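Local coordinates for protein zebrafish RNase5 (Danio rerio, PDB 3LJE) that probably cleaves RNA as a small secreted-type ribonuclease of the pancreatic ribonuclease and angiogenin family, at residues N49-A54 with V83-K88; P5-R10 with C111-P116. One frame throughout, in Å; residues are numbered along the deposited sequence.

Contact 1: residues N49-A54 with V83-K88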
ATOM      1  N   ASN A  49      -5.662   4.607  -2.398  1.00 15.75           N
ATOM      2  CA  ASN A  49      -4.617   3.960  -1.635  1.00 14.62           C
ATOM      3  C   ASN A  49      -5.038   2.490  -1.485  1.00 16.52           C
ATOM      4  O   ASN A  49      -6.125   2.164  -0.966  1.00 14.59           O
ATOM      5  CB  ASN A  49      -4.514   4.592  -0.228  1.00 15.53           C
ATOM      6  CG  ASN A  49      -3.368   4.004   0.576  1.00 16.15           C
ATOM      7  OD1 ASN A  49      -2.225   4.455   0.450  1.00 16.44           O
ATOM      8  ND2 ASN A  49      -3.657   2.930   1.373  1.00 16.37           N
ATOM      9  N   THR A  50      -4.147   1.619  -1.942  1.00 14.17           N
ATOM     10  CA  THR A  50      -4.451   0.231  -1.801  1.00 14.62           C
ATOM     11  C   THR A  50      -3.785  -0.435  -0.597  1.00 14.03           C
ATOM     12  O   THR A  50      -2.571  -0.322  -0.368  1.00 14.65           O
ATOM     13  CB  THR A  50      -3.936  -0.491  -3.142  1.00 16.91           C
ATOM     14  OG1 THR A  50      -4.637   0.132  -4.194  1.00 15.22           O
ATOM     15  CG2 THR A  50      -4.138  -2.097  -3.069  1.00 16.25           C
ATOM     16  N   PHE A  51      -4.568  -1.299   0.068  1.00 12.50           N
ATOM     17  CA  PHE A  51      -4.054  -2.145   1.134  1.00 13.21           C
ATOM     18  C   PHE A  51      -3.956  -3.603   0.639  1.00 13.40           C
ATOM     19  O   PHE A  51      -4.951  -4.172   0.170  1.00 13.33           O
ATOM     20  CB  PHE A  51      -5.040  -2.119   2.338  1.00 14.67           C
ATOM     21  CG  PHE A  51      -5.118  -0.744   2.948  1.00 13.02           C
ATOM     22  CD1 PHE A  51      -4.120  -0.363   3.906  1.00 11.19           C
ATOM     23  CD2 PHE A  51      -6.133   0.164   2.562  1.00 13.83           C
ATOM     24  CE1 PHE A  51      -4.171   0.973   4.471  1.00 13.47           C
ATOM     25  CE2 PHE A  51      -6.182   1.453   3.147  1.00 15.76           C
ATOM     26  CZ  PHE A  51      -5.209   1.842   4.083  1.00 13.14           C
ATOM     27  N   ILE A  52      -2.768  -4.157   0.724  1.00 13.67           N
ATOM     28  CA  ILE A  52      -2.554  -5.530   0.293  1.00 14.46           C
ATOM     29  C   ILE A  52      -2.968  -6.374   1.525  1.00 14.35           C
ATOM     30  O   ILE A  52      -2.441  -6.200   2.664  1.00 14.55           O
ATOM     31  CB  ILE A  52      -1.075  -5.793   0.020  1.00 13.93           C
ATOM     32  CG1 ILE A  52      -0.577  -4.804  -1.105  1.00 14.42           C
ATOM     33  CG2 ILE A  52      -0.875  -7.343  -0.369  1.00 12.30           C
ATOM     34  CD1 ILE A  52       1.042  -4.771  -1.081  1.00 16.22           C
ATOM     35  N   GLN A  53      -3.852  -7.354   1.282  1.00 14.77           N
ATOM     36  CA  GLN A  53      -4.322  -8.245   2.407  1.00 15.36           C
ATOM     37  C   GLN A  53      -3.416  -9.386   2.653  1.00 14.87           C
ATOM     38  O   GLN A  53      -3.737 -10.533   2.378  1.00 16.17           O
ATOM     39  CB  GLN A  53      -5.783  -8.691   2.093  1.00 16.20           C
ATOM     40  CG  GLN A  53      -6.734  -7.519   2.120  1.00 15.45           C
ATOM     41  CD  GLN A  53      -8.092  -8.001   1.590  1.00 19.03           C
ATOM     42  OE1 GLN A  53      -8.133  -8.437   0.396  1.00 19.67           O
ATOM     43  NE2 GLN A  53      -9.221  -7.888   2.418  1.00 16.14           N
ATOM     44  N   ALA A  54      -2.235  -9.093   3.159  1.00 13.58           N
ATOM     45  CA  ALA A  54      -1.281 -10.155   3.410  1.00 15.82           C
ATOM     46  C   ALA A  54      -0.321  -9.740   4.477  1.00 15.94           C
ATOM     47  O   ALA A  54      -0.347  -8.603   4.919  1.00 15.75           O
ATOM     48  CB  ALA A  54      -0.531 -10.508   2.135  1.00 15.69           C
ATOM     49  N   VAL A  83      -7.480  -4.496  -1.198  1.00 16.12           N
ATOM     50  CA  VAL A  83      -8.644  -3.625  -1.084  1.00 16.78           C
ATOM     51  C   VAL A  83      -8.159  -2.246  -1.473  1.00 16.39           C
ATOM     52  O   VAL A  83      -7.197  -1.719  -0.845  1.00 16.84           O
ATOM     53  CB  VAL A  83      -9.208  -3.560   0.371  1.00 18.21           C
ATOM     54  CG1 VAL A  83     -10.118  -2.220   0.498  1.00 17.53           C
ATOM     55  CG2 VAL A  83      -9.922  -4.866   0.668  1.00 18.94           C
ATOM     56  N   THR A  84      -8.741  -1.679  -2.523  1.00 16.07           N
ATOM     57  CA  THR A  84      -8.403  -0.322  -2.954  1.00 15.98           C
ATOM     58  C   THR A  84      -9.402   0.717  -2.479  1.00 16.27           C
ATOM     59  O   THR A  84     -10.649   0.556  -2.705  1.00 19.14           O
ATOM     60  CB  THR A  84      -8.300  -0.245  -4.493  1.00 18.50           C
ATOM     61  OG1 THR A  84      -7.244  -1.143  -4.896  1.00 20.57           O
ATOM     62  CG2 THR A  84      -7.947   1.165  -4.923  1.00 19.43           C
ATOM     63  N   CYS A  85      -8.903   1.791  -1.804  1.00 16.31           N
ATOM     64  CA  CYS A  85      -9.801   2.829  -1.266  1.00 16.06           C
ATOM     65  C   CYS A  85      -9.702   4.030  -2.204  1.00 17.57           C
ATOM     66  O   CYS A  85      -8.613   4.476  -2.393  1.00 18.04           O
ATOM     67  CB  CYS A  85      -9.330   3.272   0.159  1.00 14.72           C
ATOM     68  SG  CYS A  85      -9.517   1.856   1.301  1.00 16.61           S
ATOM     69  N   LYS A  86     -10.808   4.489  -2.804  1.00 20.03           N
ATOM     70  CA  LYS A  86     -10.764   5.637  -3.726  1.00 21.62           C
ATOM     71  C   LYS A  86     -11.623   6.750  -3.175  1.00 21.83           C
ATOM     72  O   LYS A  86     -12.747   6.538  -2.795  1.00 22.42           O
ATOM     73  CB  LYS A  86     -11.313   5.297  -5.123  1.00 24.53           C
ATOM     74  CG  LYS A  86     -10.675   4.076  -5.674  1.00 32.38           C
ATOM     75  CD  LYS A  86     -11.287   3.613  -7.051  1.00 36.59           C
ATOM     76  CE  LYS A  86     -11.174   2.030  -7.059  1.00 39.48           C
ATOM     77  NZ  LYS A  86     -10.122   1.609  -8.079  1.00 42.64           N
ATOM     78  N   LEU A  87     -11.078   7.924  -3.203  1.00 21.14           N
ATOM     79  CA  LEU A  87     -11.714   9.089  -2.665  1.00 23.64           C
ATOM     80  C   LEU A  87     -12.955   9.417  -3.470  1.00 27.75           C
ATOM     81  O   LEU A  87     -12.876   9.535  -4.713  1.00 26.11           O
ATOM     82  CB  LEU A  87     -10.748  10.199  -2.746  1.00 23.06           C
ATOM     83  CG  LEU A  87     -11.264  11.475  -2.107  1.00 24.22           C
ATOM     84  CD1 LEU A  87     -11.355  11.284  -0.556  1.00 23.44           C
ATOM     85  CD2 LEU A  87     -10.232  12.619  -2.432  1.00 25.27           C
ATOM     86  N   LYS A  88     -14.085   9.519  -2.783  1.00 28.58           N
ATOM     87  CA  LYS A  88     -15.356   9.793  -3.436  1.00 33.59           C
ATOM     88  C   LYS A  88     -15.535  11.279  -3.205  1.00 34.87           C
ATOM     89  O   LYS A  88     -15.838  11.948  -4.120  1.00 36.34           O
ATOM     90  CB  LYS A  88     -16.490   8.994  -2.808  1.00 34.19           C
ATOM     91  CG  LYS A  88     -17.696   8.720  -3.733  1.00 40.52           C
ATOM     92  CD  LYS A  88     -17.400   7.935  -5.134  1.00 43.53           C
ATOM     93  CE  LYS A  88     -18.697   7.212  -5.626  1.00 45.12           C
ATOM     94  NZ  LYS A  88     -18.489   6.147  -6.651  1.00 47.09           N
TER
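N49, T50 and F51 run antiparallel to C85, T84 and V83, their strand axes 4.6 Å apart at closest approach and 163° from each other in direction. This is part of the curved antiparallel sheet of the RNase A fold, with N49–C85 and F51–V83 as hydrogen-bonded pairs flanking the non-hydrogen-bonded pair T50–T84. F51 N gives V83 O a nearly straight bond of 2.8 Å, and V83 N returns one to F51 O.

On the face of the middle pair, two small beta-branched residues suit the close approach of the strands. In both threonines the hydroxyl lies opposite the carbonyl carbon (chi1 about -60°), which brings T50 OG1 and T84 OG1 to 3.0 Å as the side chains cross obliquely. E121 also hydrogen-bonds T50 OG1, while H18 ND1 bonds the backbone O of T50. In RNase A relatives, the threonine at this place belongs to the pyrimidine pocket, and E121 is consistent with a pocket partly blocked as in angiogenin. A valine in place of T50 would probably leave E121 and the T84 hydroxyl without this hydroxyl partner.

On the other face F51 packs against A31 and M32 of helix 28-34. N49 ND2 lies 3.3 Å above one face of its ring, offset toward the rim; Q17 O takes this ND2 and K46 NZ holds N49 OD1, so both ends of the amide are fixed. C85, disulfide-linked to C28, meets the ring at its edge instead: SG lies in the ring plane, 3.8 Å from F51 CE2.

Contact 2: residues P5-R10 with C111-P116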
ATOM      1  N   PRO A   5      19.277   1.153   7.719  1.00 45.18           N
ATOM      2  CA  PRO A   5      18.648   2.413   8.111  1.00 42.91           C
ATOM      3  C   PRO A   5      18.358   3.365   7.010  1.00 41.38           C
ATOM      4  O   PRO A   5      17.594   4.310   7.210  1.00 39.76           O
ATOM      5  CB  PRO A   5      19.624   2.969   9.171  1.00 44.58           C
ATOM      6  CG  PRO A   5      20.951   2.480   8.640  1.00 44.52           C
ATOM      7  CD  PRO A   5      20.631   1.025   8.316  1.00 45.00           C
ATOM      8  N   ASP A   6      18.934   3.184   5.827  1.00 40.19           N
ATOM      9  CA  ASP A   6      18.518   4.155   4.806  1.00 39.96           C
ATOM     10  C   ASP A   6      17.226   3.658   4.162  1.00 37.64           C
ATOM     11  O   ASP A   6      16.623   4.348   3.351  1.00 37.93           O
ATOM     12  CB  ASP A   6      19.541   4.299   3.710  1.00 42.19           C
ATOM     13  CG  ASP A   6      19.985   2.982   3.186  1.00 45.43           C
ATOM     14  OD1 ASP A   6      20.244   2.071   3.998  1.00 46.07           O
ATOM     15  OD2 ASP A   6      20.064   2.847   1.945  1.00 48.51           O
ATOM     16  N   VAL A   7      16.815   2.458   4.526  1.00 35.78           N
ATOM     17  CA  VAL A   7      15.605   1.859   3.930  1.00 32.79           C
ATOM     18  C   VAL A   7      14.444   1.864   4.920  1.00 33.29           C
ATOM     19  O   VAL A   7      13.294   2.004   4.533  1.00 30.90           O
ATOM     20  CB  VAL A   7      15.865   0.389   3.583  1.00 32.16           C
ATOM     21  CG1 VAL A   7      14.539  -0.306   3.189  1.00 30.28           C
ATOM     22  CG2 VAL A   7      16.868   0.286   2.361  1.00 32.65           C
ATOM     23  N   ASP A   8      14.759   1.667   6.199  1.00 32.20           N
ATOM     24  CA  ASP A   8      13.731   1.606   7.176  1.00 33.90           C
ATOM     25  C   ASP A   8      12.586   2.666   7.158  1.00 33.32           C
ATOM     26  O   ASP A   8      11.406   2.296   7.281  1.00 32.33           O
ATOM     27  CB  ASP A   8      14.368   1.479   8.548  1.00 36.45           C
ATOM     28  CG  ASP A   8      13.356   1.092   9.611  1.00 37.35           C
ATOM     29  OD1 ASP A   8      12.696   0.039   9.492  1.00 37.86           O
ATOM     30  OD2 ASP A   8      13.213   1.869  10.551  1.00 40.66           O
ATOM     31  N   PRO A   9      12.890   3.978   6.986  1.00 32.80           N
ATOM     32  CA  PRO A   9      11.781   4.948   6.978  1.00 31.92           C
ATOM     33  C   PRO A   9      10.725   4.670   5.874  1.00 30.31           C
ATOM     34  O   PRO A   9       9.496   4.694   6.126  1.00 28.60           O
ATOM     35  CB  PRO A   9      12.493   6.321   6.770  1.00 33.04           C
ATOM     36  CG  PRO A   9      13.899   6.083   7.477  1.00 33.07           C
ATOM     37  CD  PRO A   9      14.197   4.667   6.819  1.00 33.91           C
ATOM     38  N   ARG A  10      11.232   4.335   4.696  1.00 27.39           N
ATOM     39  CA  ARG A  10      10.355   4.071   3.549  1.00 25.54           C
ATOM     40  C   ARG A  10       9.622   2.763   3.706  1.00 22.52           C
ATOM     41  O   ARG A  10       8.402   2.646   3.311  1.00 20.83           O
ATOM     42  CB  ARG A  10      11.135   4.098   2.241  1.00 25.46           C
ATOM     43  CG  ARG A  10      11.258   5.573   1.713  1.00 31.73           C
ATOM     44  CD  ARG A  10      11.940   5.607   0.340  1.00 32.68           C
ATOM     45  NE  ARG A  10      13.228   4.951   0.566  1.00 34.58           N
ATOM     46  CZ  ARG A  10      13.882   4.213  -0.349  1.00 35.22           C
ATOM     47  NH1 ARG A  10      13.371   4.043  -1.579  1.00 33.25           N
ATOM     48  NH2 ARG A  10      15.026   3.624   0.008  1.00 35.79           N
ATOM     49  N   CYS A 111      11.379  -1.778  -4.537  1.00 19.12           N
ATOM     50  CA  CYS A 111      12.121  -2.525  -3.536  1.00 21.45           C
ATOM     51  C   CYS A 111      13.514  -1.913  -3.373  1.00 23.58           C
ATOM     52  O   CYS A 111      14.080  -1.385  -4.335  1.00 23.93           O
ATOM     53  CB  CYS A 111      12.344  -3.962  -4.011  1.00 21.49           C
ATOM     54  SG  CYS A 111      10.796  -4.889  -4.339  1.00 20.01           S
ATOM     55  N   ASP A 112      14.034  -2.019  -2.178  1.00 24.93           N
ATOM     56  CA  ASP A 112      15.374  -1.489  -1.890  1.00 26.62           C
ATOM     57  C   ASP A 112      16.115  -2.450  -0.992  1.00 26.75           C
ATOM     58  O   ASP A 112      15.749  -2.705   0.169  1.00 25.34           O
ATOM     59  CB  ASP A 112      15.285  -0.082  -1.278  1.00 28.62           C
ATOM     60  CG  ASP A 112      16.672   0.639  -1.275  1.00 32.41           C
ATOM     61  OD1 ASP A 112      17.717  -0.038  -1.475  1.00 32.29           O
ATOM     62  OD2 ASP A 112      16.656   1.843  -1.083  1.00 32.66           O
ATOM     63  N   LYS A 113      17.164  -3.047  -1.571  1.00 26.82           N
ATOM     64  CA  LYS A 113      17.960  -4.033  -0.836  1.00 28.51           C
ATOM     65  C   LYS A 113      17.110  -5.180  -0.253  1.00 27.16           C
ATOM     66  O   LYS A 113      17.417  -5.649   0.837  1.00 26.64           O
ATOM     67  CB  LYS A 113      18.745  -3.360   0.309  1.00 31.67           C
ATOM     68  CG  LYS A 113      19.867  -2.298  -0.146  1.00 35.10           C
ATOM     69  CD  LYS A 113      20.414  -1.488   1.063  1.00 36.06           C
ATOM     70  CE  LYS A 113      21.021  -0.122   0.691  1.00 39.66           C
ATOM     71  NZ  LYS A 113      20.045   0.794  -0.129  1.00 40.87           N
ATOM     72  N   GLY A 114      16.099  -5.635  -1.010  1.00 25.72           N
ATOM     73  CA  GLY A 114      15.244  -6.735  -0.622  1.00 25.37           C
ATOM     74  C   GLY A 114      13.991  -6.303   0.193  1.00 25.23           C
ATOM     75  O   GLY A 114      13.191  -7.184   0.622  1.00 26.88           O
ATOM     76  N   TRP A 115      13.837  -5.005   0.474  1.00 22.58           N
ATOM     77  CA  TRP A 115      12.627  -4.582   1.300  1.00 22.24           C
ATOM     78  C   TRP A 115      11.675  -3.767   0.479  1.00 20.60           C
ATOM     79  O   TRP A 115      12.100  -2.907  -0.328  1.00 20.85           O
ATOM     80  CB  TRP A 115      13.054  -3.692   2.469  1.00 23.58           C
ATOM     81  CG  TRP A 115      14.041  -4.355   3.346  1.00 27.03           C
ATOM     82  CD1 TRP A 115      15.436  -4.287   3.271  1.00 29.55           C
ATOM     83  CD2 TRP A 115      13.736  -5.301   4.350  1.00 29.40           C
ATOM     84  NE1 TRP A 115      15.990  -5.160   4.187  1.00 31.18           N
ATOM     85  CE2 TRP A 115      14.981  -5.789   4.869  1.00 31.42           C
ATOM     86  CE3 TRP A 115      12.537  -5.792   4.869  1.00 28.70           C
ATOM     87  CZ2 TRP A 115      15.035  -6.753   5.891  1.00 32.78           C
ATOM     88  CZ3 TRP A 115      12.567  -6.741   5.866  1.00 32.46           C
ATOM     89  CH2 TRP A 115      13.812  -7.221   6.378  1.00 33.65           C
ATOM     90  N   PRO A 116      10.357  -3.944   0.706  1.00 19.15           N
ATOM     91  CA  PRO A 116       9.423  -3.132  -0.103  1.00 18.73           C
ATOM     92  C   PRO A 116       9.366  -1.667   0.378  1.00 20.84           C
ATOM     93  O   PRO A 116       9.219  -1.419   1.589  1.00 20.28           O
ATOM     94  CB  PRO A 116       8.065  -3.816   0.095  1.00 18.27           C
ATOM     95  CG  PRO A 116       8.210  -4.481   1.580  1.00 15.31           C
ATOM     96  CD  PRO A 116       9.704  -4.945   1.576  1.00 17.85           C
TER
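V7 leans on D112 and W115, the two ends of a type I' beta turn that closes the hairpin between strands 97-112 and 115-119; the RNase A fold thus brings the start of its N-terminal helix against a hairpin tip. D112 and W115 hold the turn with two backbone bonds, D112 N to W115 O at 2.8 Å and W115 N to D112 O at 3.0 Å. K113 and G114 between them have positive phi, which glycine accepts easily.

The well-packed part is V7, a compact branched residue that can touch two neighbours at once. Its CG1 reaches W115 CB at 3.8 Å, the two side chains crossing at about a right angle, and its CG2 comes to 3.7 Å from D112 CG. V117 touches the same valine, and Y11 meets the W115 ring edge-to-face.

Toward solvent the packing gives way to a network of charged side chains, long enough in R10 and K113 to reach the carboxylates. R10 NH2 bonds D112 OD2 at 2.6 Å with the oxygen in the guanidinium plane, yet the carboxylate plane is turned 67° from it, and the bond uses the anti lone pair. D112 OD1 is left for K113 NZ, 2.8 Å away on the syn side but out of the carboxylate plane. D112 is thus gripped through both oxygens by two cations, which would probably favour its charged form. The lysine chain is extended until its last torsion, chi4 54°, folds the ammonium back to lie between two aspartates. The second is exposed D6, which arrives from the opposite direction and offers the syn lone pair of OD2 to K113 NZ at 2.9 Å.

In the fold
Contact 1 is mostly buried and joins strand to strand within one sheet, whereas contact 2 lies nearer the surface and joins the beginning of helix 8-18 to the tip of a hairpin. They sit on opposite sides of the chain's centre, about 22 Å apart between centres, and do not touch. Both nevertheless reach the same sheet, since strands 80-89 and 97-112 are neighbours in it. In sequence, both segments of contact 1 fall between those of contact 2. Their chemistry follows their place: regular backbone hydrogen bonding, hydroxyls and an aromatic–sulfur meeting inside, against salt bridges beside one buried valine, toward solvent.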